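Local coordinates for cellulase (Bacillus sp. BG-CS10, PDB 5E09), which probably hydrolyses internal beta-1,4-glucosidic bonds of cellulose with a family 5 glycoside hydrolase barrel that is joined to carbohydrate-binding modules, at residues 347-352 with 428-433; 354-359 with 395-400; 463-468 with 504-509; 435-440 with 522-527. All coordinates share one frame; numbering follows the deposited sequence.

Contact 1. Residues 347-352 with 428-433; sequences LIHVRD and QLQNVD
Ile348 and Leu429 meet on the buried face of two neighbouring parallel strands, where CG2 of Ile348 lies 3.7 Å from CD1 of Leu429. With its CG anti to the backbone N (chi1 179°), Leu429 swings that methyl toward the neighbouring strand, and the same CD1 comes 4.1 Å from CG2 of Val350. Met404 packs on Leu429 and Val350, and so does Leu400 of helix 397-403 on Leu429. This is the tight side. Between the two strands, five backbone bonds alternate in direction, from Ile348 N to Gln428 O (2.8 Å) as far as Asp352 N to Val432 O (2.8 Å), the regular pattern of a parallel pair.

The face carrying Leu347, His349, Arg351, Gln428, Gln430 and Val432 is more open to solvent, although Val432 itself is buried. There CD2 of His349 meets CG1 of Val432 at 3.8 Å, the methyl lying in the plane of the ring at its edge. Arg351 NH2 stays 4.4 Å from Asp433 OD1, with no N-H directed at it, and the salt bridge of this guanidinium goes from NH1 to Glu520.

Where the strands end, Asn431 ND2 donates to Asp352 OD1 (3.1 Å) from 47° above the carboxylate plane. Because OD1 also accepts from Gly407 N and ND2 also donates to Glu408 O, this polar pair probably ties the ends of both strands to residues 407-408.

Contact 2. Residues 354-359 with 395-400; sequences EPIRDQ and MKADAL
Ile356 lays its CG2 methyl over the first turn of helix 397-403, 3.8 Å from CB of Leu400 and 3.5 Å from Ala397 O. A chi1 of -68° places CG1 beside the amide nitrogen and turns the CG2 branch to the helix. Further along, Leu400 CD1 reaches Arg357 O and also CG of Gln359 (3.8 Å), the Leu400 and Gln359 side chains crossing at about a right angle. Ala397 CB packs against Ile356 O at 3.5 Å. The contact thus joins the loop after strand 347-351 to the start of helix 397-403 within the X2 carbohydrate-binding module.

The polar centre is the carboxylate of Asp358. OD1 accepts from Ala397 N at 2.7 Å, nearly along its own C-O direction; this amide belongs to the residue right after Lys396, which holds the N-cap position. The helix end would be expected to stabilise the negative charge of the aspartate. OD2 faces Lys396 NZ (3.1 Å) on its syn side, 33° out of the carboxylate plane; the lysine chain, bent at chi2 and chi3, runs alongside Asp358 to get there, and its NZ has a second anionic partner in Glu387.

Next along the chain, Gln359 and the selenomethionine Met395 form an antiparallel hydrogen-bonded pair: Gln359 N to Met395 O and Met395 N to Gln359 O are each 2.9 Å, joining the strands 359-364 and 392-395.

Contact 3. Residues 463-468 with 504-509; sequences AVYANG and EVRDDD
Arg506 covers the ring of Tyr465 along almost the whole length of its side chain. CB is 4.0 Å from Tyr465 OH. CG, set between the backbone N and the carbonyl carbon (chi1 86°), approaches CE1 of the ring at 3.6 Å, and CD follows over the same face in a CH-pi contact. A bend at chi3 then turns the guanidinium flat onto the ring: NE is over its centre, 3.6 Å from Tyr465 CZ, and the CZ atom of Arg506 is 3.5 Å from Tyr465 CD2. With the two planes 8° apart, this is a stacked cation-pi pair. At the tip, NH1 makes a weak salt bridge to Asp508 OD2 at the guanidinium edge, and NH2 pairs with Glu469.

The backbone of the arginine grips the same tyrosine: Arg506 N donates to Tyr465 OH (2.9 Å, 155° at the hydrogen). A water also bonds to that hydroxyl and donates to Glu504 O, so the phenol end is bound from two directions. At the other end of the ring, Asp509 O lies in its plane at the edge and accepts a weak bond from Ala466 N (3.2 Å), while CB of Ala466 touches CB of Asp509.

Tyr465 opens the type I turn to Gly468 that ends strand 458-465; an arginine-tyrosine cation-pi stack thus joins the turn to the 504-509 loop at the ends of two adjacent strands of the antiparallel sheet in the C-terminal carbohydrate-binding module.

Contact 4. Residues 435-440 with 522-527; sequences PTLENT and VEYTLS
A chi1 of -163° points the phenol of Tyr524 away from its own amide nitrogen and extends it from its strand to the main chain of Glu438, while Leu437, with CG anti to its carbonyl carbon (chi1 -54°), brings CD1 obliquely up to that ring. The leucine CD1 is 3.8 Å from Tyr524 CD1, and Leu437 CB lies at the same 3.8 Å from Tyr524 CD1, so both leucine atoms meet one corner of the ring, the two side chains crossing at an angle. At the tip, Tyr524 OH donates to Glu438 O over only 2.6 Å. The hydroxyl approaches that carbonyl tilted 20° from its plane, and the oxygen in turn sits near the plane of the ring, at its edge. CG2 of Thr440 meets the same hydroxyl at 3.4 Å, crossing the tyrosine at about a right angle.

Both segments belong to one antiparallel sheet of the C-terminal carbohydrate-binding module, yet strand 532-536 stands between strands 436-443 and 521-529 in the sheet order. The nearest CA atoms are 7.4 Å apart, at Pro435 and Val522, and the segments share no backbone-to-backbone bond; side chains directed at the other segment do the joining, consistent with a sheet that folds back on itself. Strand 436-443 is interrupted at Glu438 and Asn439, just where the tyrosine reaches it.

Toward the other end, Val522 divides its methyls between two partners. CG1 packs on Leu437 CD1 (3.9 Å), and CG2 meets Pro435 CG (3.8 Å). Phe516 backs both Val522 and Pro435, Phe514 lies against Leu437, and Ile449 of strand 447-452 touches the tyrosine.

Overall arrangement
After the eight-stranded barrel, the chain enters the X2 module, where contact 1 closes a loop by pairing strand 347-351 with the distant strand 425-432. Contact 2 falls within that loop and ties the 354-359 stretch to the start of helix 397-403; the two contacts touch, for instance Val350 on Ile356 and Leu429 on Leu400. Strand 425-432 leads directly on to the C-terminal module. Contact 4 opens there at 435-440 and closes only at 522-527, enclosing contact 3, which bridges 463-468 and 504-509. These two serve one sheet and meet through a probable hydrogen bond between the side chains of Asp509 and Ser527. None of the loops cross, and contacts 2 and 3 lie about 42 Å apart, centre to centre.

Contact 1. Residues 347-352 with 428-433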
# COMPACT_ATOMS: atom_id res chain seq x y z
N LEU A 347 19.30 -8.01 4.18
CA LEU A 347 20.42 -7.52 4.97
C LEU A 347 21.41 -8.64 5.29
O LEU A 347 21.02 -9.78 5.53
CB LEU A 347 19.92 -6.91 6.28
CG LEU A 347 18.86 -5.81 6.21
CD1 LEU A 347 18.51 -5.33 7.60
CD2 LEU A 347 19.32 -4.65 5.33
N ILE A 348 22.69 -8.29 5.29
CA ILE A 348 23.75 -9.16 5.78
C ILE A 348 24.50 -8.43 6.90
O ILE A 348 25.17 -7.43 6.64
CB ILE A 348 24.75 -9.54 4.69
CG1 ILE A 348 24.05 -10.29 3.56
CG2 ILE A 348 25.90 -10.36 5.26
CD1 ILE A 348 24.94 -10.51 2.36
N HIS A 349 24.38 -8.93 8.12
CA HIS A 349 25.03 -8.28 9.25
C HIS A 349 26.38 -8.89 9.60
O HIS A 349 26.52 -10.11 9.70
CB HIS A 349 24.12 -8.33 10.49
CG HIS A 349 22.80 -7.66 10.29
ND1 HIS A 349 21.69 -8.33 9.84
CD2 HIS A 349 22.42 -6.37 10.47
CE1 HIS A 349 20.67 -7.48 9.76
NE2 HIS A 349 21.09 -6.29 10.13
N VAL A 350 27.36 -8.03 9.78
CA VAL A 350 28.67 -8.43 10.26
C VAL A 350 29.03 -7.58 11.47
O VAL A 350 29.03 -6.35 11.40
CB VAL A 350 29.73 -8.30 9.17
CG1 VAL A 350 31.13 -8.46 9.74
CG2 VAL A 350 29.48 -9.31 8.05
N ARG A 351 29.32 -8.24 12.59
CA ARG A 351 29.70 -7.52 13.80
C ARG A 351 31.09 -6.92 13.67
O ARG A 351 32.05 -7.64 13.42
CB ARG A 351 29.62 -8.45 15.01
CG ARG A 351 28.22 -8.60 15.57
CD ARG A 351 27.78 -7.32 16.27
NE ARG A 351 28.42 -7.18 17.57
CZ ARG A 351 27.76 -7.22 18.73
NH1 ARG A 351 26.44 -7.37 18.73
NH2 ARG A 351 28.41 -7.10 19.87
N ASP A 352 31.20 -5.61 13.83
CA ASP A 352 32.49 -4.94 13.76
C ASP A 352 33.33 -5.34 14.97
O ASP A 352 32.82 -5.38 16.09
CB ASP A 352 32.31 -3.42 13.70
CG ASP A 352 33.62 -2.68 13.50
OD1 ASP A 352 34.24 -2.82 12.42
OD2 ASP A 352 34.04 -1.95 14.43
N GLN A 428 22.07 -5.65 1.43
CA GLN A 428 22.82 -4.58 2.07
C GLN A 428 23.79 -5.20 3.07
O GLN A 428 23.37 -5.88 4.01
CB GLN A 428 21.87 -3.59 2.77
CG GLN A 428 20.65 -3.19 1.95
CD GLN A 428 20.98 -2.25 0.80
OE1 GLN A 428 21.66 -1.24 0.98
NE2 GLN A 428 20.50 -2.58 -0.40
N LEU A 429 25.08 -4.98 2.87
CA LEU A 429 26.10 -5.51 3.77
C LEU A 429 26.31 -4.54 4.93
O LEU A 429 27.02 -3.54 4.80
CB LEU A 429 27.40 -5.77 3.02
CG LEU A 429 28.61 -6.32 3.79
CD1 LEU A 429 28.24 -7.53 4.62
CD2 LEU A 429 29.72 -6.67 2.81
N GLN A 430 25.68 -4.84 6.07
CA GLN A 430 25.70 -3.94 7.22
C GLN A 430 26.81 -4.28 8.22
O GLN A 430 26.82 -5.37 8.80
CB GLN A 430 24.35 -3.99 7.95
CG GLN A 430 23.13 -3.64 7.11
CD GLN A 430 23.17 -2.22 6.58
OE1 GLN A 430 23.25 -2.00 5.37
NE2 GLN A 430 23.11 -1.24 7.48
N ASN A 431 27.74 -3.35 8.42
CA ASN A 431 28.69 -3.44 9.52
C ASN A 431 28.04 -2.88 10.78
O ASN A 431 27.82 -1.68 10.87
CB ASN A 431 29.99 -2.69 9.21
CG ASN A 431 31.16 -3.13 10.09
OD1 ASN A 431 31.10 -4.17 10.75
ND2 ASN A 431 32.23 -2.33 10.09
N VAL A 432 27.73 -3.74 11.74
CA VAL A 432 27.04 -3.25 12.93
C VAL A 432 27.85 -3.40 14.20
O VAL A 432 28.79 -4.19 14.29
CB VAL A 432 25.69 -3.97 13.13
CG1 VAL A 432 24.79 -3.77 11.92
CG2 VAL A 432 25.91 -5.45 13.40
N ASP A 433 27.47 -2.59 15.18
CA ASP A 433 27.85 -2.80 16.56
C ASP A 433 26.55 -2.88 17.36
O ASP A 433 25.47 -2.56 16.85
CB ASP A 433 28.74 -1.67 17.06
CG ASP A 433 29.89 -2.18 17.90
OD1 ASP A 433 29.65 -3.03 18.79
OD2 ASP A 433 31.03 -1.72 17.67

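Contact 2. Residues 354-359 with 395-400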
# COMPACT_ATOMS: atom_id res chain seq x y z
N GLU A 354 34.70 -8.30 15.33
CA GLU A 354 34.45 -9.72 15.55
C GLU A 354 34.96 -10.42 14.31
O GLU A 354 34.61 -10.02 13.20
CB GLU A 354 32.96 -9.99 15.80
CG GLU A 354 32.59 -11.46 15.90
CD GLU A 354 31.13 -11.67 16.31
OE1 GLU A 354 30.73 -11.17 17.39
OE2 GLU A 354 30.38 -12.35 15.57
N PRO A 355 35.83 -11.43 14.48
CA PRO A 355 36.47 -12.13 13.37
C PRO A 355 35.48 -12.49 12.26
O PRO A 355 34.51 -13.21 12.50
CB PRO A 355 37.03 -13.38 14.04
CG PRO A 355 37.38 -12.91 15.41
CD PRO A 355 36.29 -11.94 15.78
N ILE A 356 35.73 -11.95 11.07
CA ILE A 356 34.82 -12.12 9.96
C ILE A 356 34.84 -13.56 9.45
O ILE A 356 35.89 -14.09 9.09
CB ILE A 356 35.15 -11.15 8.81
CG1 ILE A 356 34.83 -9.72 9.26
CG2 ILE A 356 34.37 -11.51 7.54
CD1 ILE A 356 35.27 -8.65 8.28
N ARG A 357 33.68 -14.18 9.44
CA ARG A 357 33.57 -15.58 9.05
C ARG A 357 32.60 -15.75 7.89
O ARG A 357 31.85 -14.83 7.57
CB ARG A 357 33.12 -16.42 10.25
CG ARG A 357 31.79 -15.98 10.84
CD ARG A 357 31.41 -16.77 12.09
NE ARG A 357 30.09 -16.36 12.56
CZ ARG A 357 28.95 -16.85 12.07
NH1 ARG A 357 28.97 -17.75 11.10
NH2 ARG A 357 27.79 -16.41 12.55
N ASP A 358 32.66 -16.92 7.25
CA ASP A 358 31.71 -17.29 6.20
C ASP A 358 30.28 -17.07 6.71
O ASP A 358 30.02 -17.27 7.89
CB ASP A 358 31.89 -18.75 5.78
CG ASP A 358 33.12 -18.97 4.88
OD1 ASP A 358 33.73 -17.99 4.41
OD2 ASP A 358 33.45 -20.15 4.64
N GLN A 359 29.37 -16.66 5.83
CA GLN A 359 27.99 -16.42 6.26
C GLN A 359 26.98 -17.02 5.30
O GLN A 359 27.05 -16.80 4.09
CB GLN A 359 27.72 -14.92 6.41
CG GLN A 359 28.58 -14.23 7.46
CD GLN A 359 27.75 -13.45 8.46
OE1 GLN A 359 26.60 -13.10 8.20
NE2 GLN A 359 28.33 -13.18 9.63
N MSE A 395 28.40 -16.36 1.56
CA MSE A 395 29.42 -15.33 1.35
C MSE A 395 30.70 -15.74 2.07
O MSE A 395 30.69 -15.99 3.29
CB MSE A 395 28.96 -13.96 1.86
CG MSE A 395 27.75 -13.40 1.15
SE MSE A 395 27.96 -13.36 -0.79
CE MSE A 395 29.65 -12.40 -0.88
N LYS A 396 31.80 -15.81 1.33
CA LYS A 396 33.07 -16.22 1.89
C LYS A 396 33.68 -15.08 2.71
O LYS A 396 33.51 -13.91 2.39
CB LYS A 396 34.04 -16.66 0.79
CG LYS A 396 33.48 -17.73 -0.14
CD LYS A 396 33.26 -19.05 0.57
CE LYS A 396 34.55 -19.58 1.18
NZ LYS A 396 34.41 -20.93 1.78
N ALA A 397 34.39 -15.46 3.77
CA ALA A 397 34.95 -14.50 4.73
C ALA A 397 35.90 -13.48 4.09
O ALA A 397 35.96 -12.33 4.53
CB ALA A 397 35.67 -15.26 5.84
N ASP A 398 36.64 -13.90 3.08
CA ASP A 398 37.59 -13.00 2.43
C ASP A 398 36.88 -11.95 1.58
O ASP A 398 37.33 -10.80 1.52
CB ASP A 398 38.57 -13.80 1.57
CG ASP A 398 39.44 -14.73 2.39
OD1 ASP A 398 39.73 -14.39 3.55
OD2 ASP A 398 39.81 -15.80 1.87
N ALA A 399 35.79 -12.33 0.93
CA ALA A 399 35.00 -11.37 0.16
C ALA A 399 34.38 -10.32 1.09
O ALA A 399 34.45 -9.11 0.83
CB ALA A 399 33.91 -12.09 -0.62
N LEU A 400 33.79 -10.78 2.19
CA LEU A 400 33.22 -9.88 3.18
C LEU A 400 34.30 -8.95 3.72
O LEU A 400 34.10 -7.74 3.81
CB LEU A 400 32.57 -10.67 4.31
CG LEU A 400 31.37 -11.52 3.87
CD1 LEU A 400 30.93 -12.47 4.97
CD2 LEU A 400 30.22 -10.63 3.44

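Contact 3. Residues 463-468 with 504-509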
# COMPACT_ATOMS: atom_id res chain seq x y z
N ALA A 463 6.31 -2.59 24.88
CA ALA A 463 6.09 -1.74 26.04
C ALA A 463 5.25 -2.48 27.07
O ALA A 463 4.10 -2.81 26.80
CB ALA A 463 5.41 -0.45 25.63
N VAL A 464 5.83 -2.76 28.23
CA VAL A 464 5.05 -3.38 29.31
C VAL A 464 5.25 -2.60 30.60
O VAL A 464 6.28 -1.99 30.79
CB VAL A 464 5.44 -4.85 29.55
CG1 VAL A 464 5.12 -5.70 28.33
CG2 VAL A 464 6.91 -4.96 29.92
N TYR A 465 4.27 -2.62 31.49
CA TYR A 465 4.45 -1.97 32.78
C TYR A 465 5.38 -2.81 33.64
O TYR A 465 5.65 -3.97 33.33
CB TYR A 465 3.12 -1.75 33.48
CG TYR A 465 2.27 -0.71 32.82
CD1 TYR A 465 2.66 0.63 32.81
CD2 TYR A 465 1.08 -1.05 32.19
CE1 TYR A 465 1.88 1.59 32.20
CE2 TYR A 465 0.30 -0.10 31.58
CZ TYR A 465 0.70 1.22 31.59
OH TYR A 465 -0.09 2.16 30.98
N ALA A 466 5.87 -2.21 34.72
CA ALA A 466 6.80 -2.88 35.62
C ALA A 466 6.23 -4.19 36.16
O ALA A 466 6.98 -5.09 36.52
CB ALA A 466 7.19 -1.95 36.77
N ASN A 467 4.90 -4.29 36.20
CA ASN A 467 4.25 -5.50 36.67
C ASN A 467 4.08 -6.56 35.57
O ASN A 467 3.61 -7.67 35.84
CB ASN A 467 2.89 -5.18 37.30
CG ASN A 467 1.90 -4.60 36.31
OD1 ASN A 467 2.19 -4.44 35.13
ND2 ASN A 467 0.70 -4.30 36.79
N GLY A 468 4.44 -6.21 34.34
CA GLY A 468 4.37 -7.15 33.22
C GLY A 468 3.15 -6.98 32.33
O GLY A 468 3.01 -7.66 31.32
N GLU A 504 -1.87 7.24 26.53
CA GLU A 504 -2.55 6.00 26.88
C GLU A 504 -1.72 5.12 27.80
O GLU A 504 -1.83 3.90 27.76
CB GLU A 504 -2.95 5.24 25.61
CG GLU A 504 -3.92 6.03 24.73
CD GLU A 504 -4.42 5.25 23.52
OE1 GLU A 504 -4.80 4.06 23.68
OE2 GLU A 504 -4.43 5.82 22.41
N VAL A 505 -0.89 5.74 28.63
CA VAL A 505 -0.19 5.00 29.67
C VAL A 505 -0.38 5.65 31.04
O VAL A 505 -0.38 6.87 31.17
CB VAL A 505 1.33 4.86 29.37
CG1 VAL A 505 1.56 4.06 28.10
CG2 VAL A 505 1.99 6.20 29.26
N ARG A 506 -0.57 4.81 32.05
CA ARG A 506 -0.70 5.25 33.43
C ARG A 506 0.62 5.86 33.91
O ARG A 506 1.66 5.72 33.24
CB ARG A 506 -1.07 4.07 34.33
CG ARG A 506 0.17 3.33 34.78
CD ARG A 506 -0.01 1.97 35.45
NE ARG A 506 -0.97 1.09 34.80
CZ ARG A 506 -0.94 -0.23 34.92
NH1 ARG A 506 0.04 -0.81 35.62
NH2 ARG A 506 -1.84 -0.98 34.32
N ASP A 507 0.59 6.53 35.06
CA ASP A 507 1.82 6.98 35.72
C ASP A 507 2.50 5.79 36.38
O ASP A 507 2.02 5.28 37.39
CB ASP A 507 1.52 8.06 36.76
CG ASP A 507 0.85 9.28 36.17
OD1 ASP A 507 1.36 9.81 35.16
OD2 ASP A 507 -0.19 9.71 36.71
N ASP A 508 3.63 5.37 35.82
CA ASP A 508 4.27 4.13 36.24
C ASP A 508 5.63 3.99 35.58
O ASP A 508 6.04 4.84 34.79
CB ASP A 508 3.39 2.93 35.86
CG ASP A 508 3.65 1.71 36.72
OD1 ASP A 508 4.68 1.68 37.43
OD2 ASP A 508 2.82 0.78 36.68
N ASP A 509 6.33 2.92 35.93
CA ASP A 509 7.51 2.52 35.19
C ASP A 509 7.06 1.74 33.97
O ASP A 509 6.18 0.89 34.06
CB ASP A 509 8.44 1.69 36.07
CG ASP A 509 9.37 2.54 36.90
OD1 ASP A 509 9.13 3.76 36.98
OD2 ASP A 509 10.33 2.00 37.48
O HOH W 1 -1.81 1.22 28.90

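Contact 4. Residues 435-440 with 522-527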
# COMPACT_ATOMS: atom_id res chain seq x y z
N PRO A 435 23.66 -1.72 19.32
CA PRO A 435 23.05 -0.39 19.47
C PRO A 435 22.96 0.05 20.94
O PRO A 435 22.83 -0.78 21.84
CB PRO A 435 21.65 -0.56 18.86
CG PRO A 435 21.38 -2.02 18.89
CD PRO A 435 22.72 -2.70 18.76
N THR A 436 23.03 1.36 21.17
CA THR A 436 23.13 1.92 22.51
C THR A 436 22.17 3.10 22.71
O THR A 436 22.03 3.95 21.83
CB THR A 436 24.59 2.39 22.79
OG1 THR A 436 25.47 1.27 22.71
CG2 THR A 436 24.72 3.03 24.17
N LEU A 437 21.51 3.14 23.86
CA LEU A 437 20.64 4.25 24.20
C LEU A 437 21.17 5.02 25.40
O LEU A 437 21.99 4.50 26.16
CB LEU A 437 19.23 3.74 24.49
CG LEU A 437 18.62 2.89 23.38
CD1 LEU A 437 17.32 2.27 23.84
CD2 LEU A 437 18.41 3.74 22.13
N GLU A 438 20.69 6.24 25.58
CA GLU A 438 21.15 7.10 26.67
C GLU A 438 20.02 7.56 27.58
O GLU A 438 18.85 7.57 27.20
CB GLU A 438 21.87 8.32 26.11
CG GLU A 438 23.12 7.98 25.32
CD GLU A 438 23.83 9.20 24.79
OE1 GLU A 438 23.38 10.33 25.10
OE2 GLU A 438 24.83 9.05 24.06
N ASN A 439 20.38 7.95 28.80
CA ASN A 439 19.43 8.59 29.71
C ASN A 439 18.91 9.89 29.12
O ASN A 439 19.61 10.57 28.36
CB ASN A 439 20.08 8.87 31.07
CG ASN A 439 20.60 7.62 31.73
OD1 ASN A 439 20.09 6.53 31.49
ND2 ASN A 439 21.61 7.77 32.58
N THR A 440 17.68 10.24 29.46
CA THR A 440 17.14 11.51 28.99
C THR A 440 16.01 11.96 29.90
O THR A 440 15.51 11.19 30.71
CB THR A 440 16.63 11.41 27.53
OG1 THR A 440 16.24 12.71 27.06
CG2 THR A 440 15.45 10.47 27.44
N VAL A 522 17.37 -4.20 22.85
CA VAL A 522 17.87 -3.26 23.84
C VAL A 522 16.76 -2.85 24.80
O VAL A 522 15.66 -2.47 24.38
CB VAL A 522 18.48 -2.02 23.17
CG1 VAL A 522 19.13 -1.12 24.21
CG2 VAL A 522 19.50 -2.44 22.13
N GLU A 523 17.04 -2.95 26.10
CA GLU A 523 16.07 -2.62 27.13
C GLU A 523 16.21 -1.17 27.53
O GLU A 523 17.32 -0.62 27.50
CB GLU A 523 16.24 -3.53 28.34
CG GLU A 523 16.05 -5.01 28.05
CD GLU A 523 14.59 -5.41 27.94
OE1 GLU A 523 13.74 -4.72 28.53
OE2 GLU A 523 14.29 -6.42 27.26
N TYR A 524 15.09 -0.55 27.89
CA TYR A 524 15.08 0.86 28.29
C TYR A 524 13.92 1.10 29.24
O TYR A 524 12.88 0.47 29.12
CB TYR A 524 14.96 1.75 27.06
CG TYR A 524 15.34 3.20 27.29
CD1 TYR A 524 16.67 3.60 27.30
CD2 TYR A 524 14.37 4.17 27.48
CE1 TYR A 524 17.02 4.92 27.50
CE2 TYR A 524 14.70 5.49 27.68
CZ TYR A 524 16.03 5.86 27.69
OH TYR A 524 16.37 7.18 27.88
N THR A 525 14.08 2.02 30.19
CA THR A 525 13.02 2.21 31.18
C THR A 525 12.53 3.65 31.22
O THR A 525 13.32 4.58 31.28
CB THR A 525 13.49 1.78 32.59
OG1 THR A 525 13.94 0.42 32.55
CG2 THR A 525 12.36 1.90 33.60
N LEU A 526 11.21 3.83 31.18
CA LEU A 526 10.61 5.14 31.33
C LEU A 526 9.94 5.27 32.69
O LEU A 526 9.35 4.32 33.19
CB LEU A 526 9.58 5.41 30.22
CG LEU A 526 10.00 5.26 28.76
CD1 LEU A 526 8.85 5.62 27.83
CD2 LEU A 526 11.23 6.10 28.46
N SER A 527 10.05 6.44 33.30
CA SER A 527 9.23 6.79 34.45
C SER A 527 8.37 7.97 34.03
O SER A 527 8.89 9.05 33.76
CB SER A 527 10.09 7.12 35.67
OG SER A 527 10.78 5.97 36.13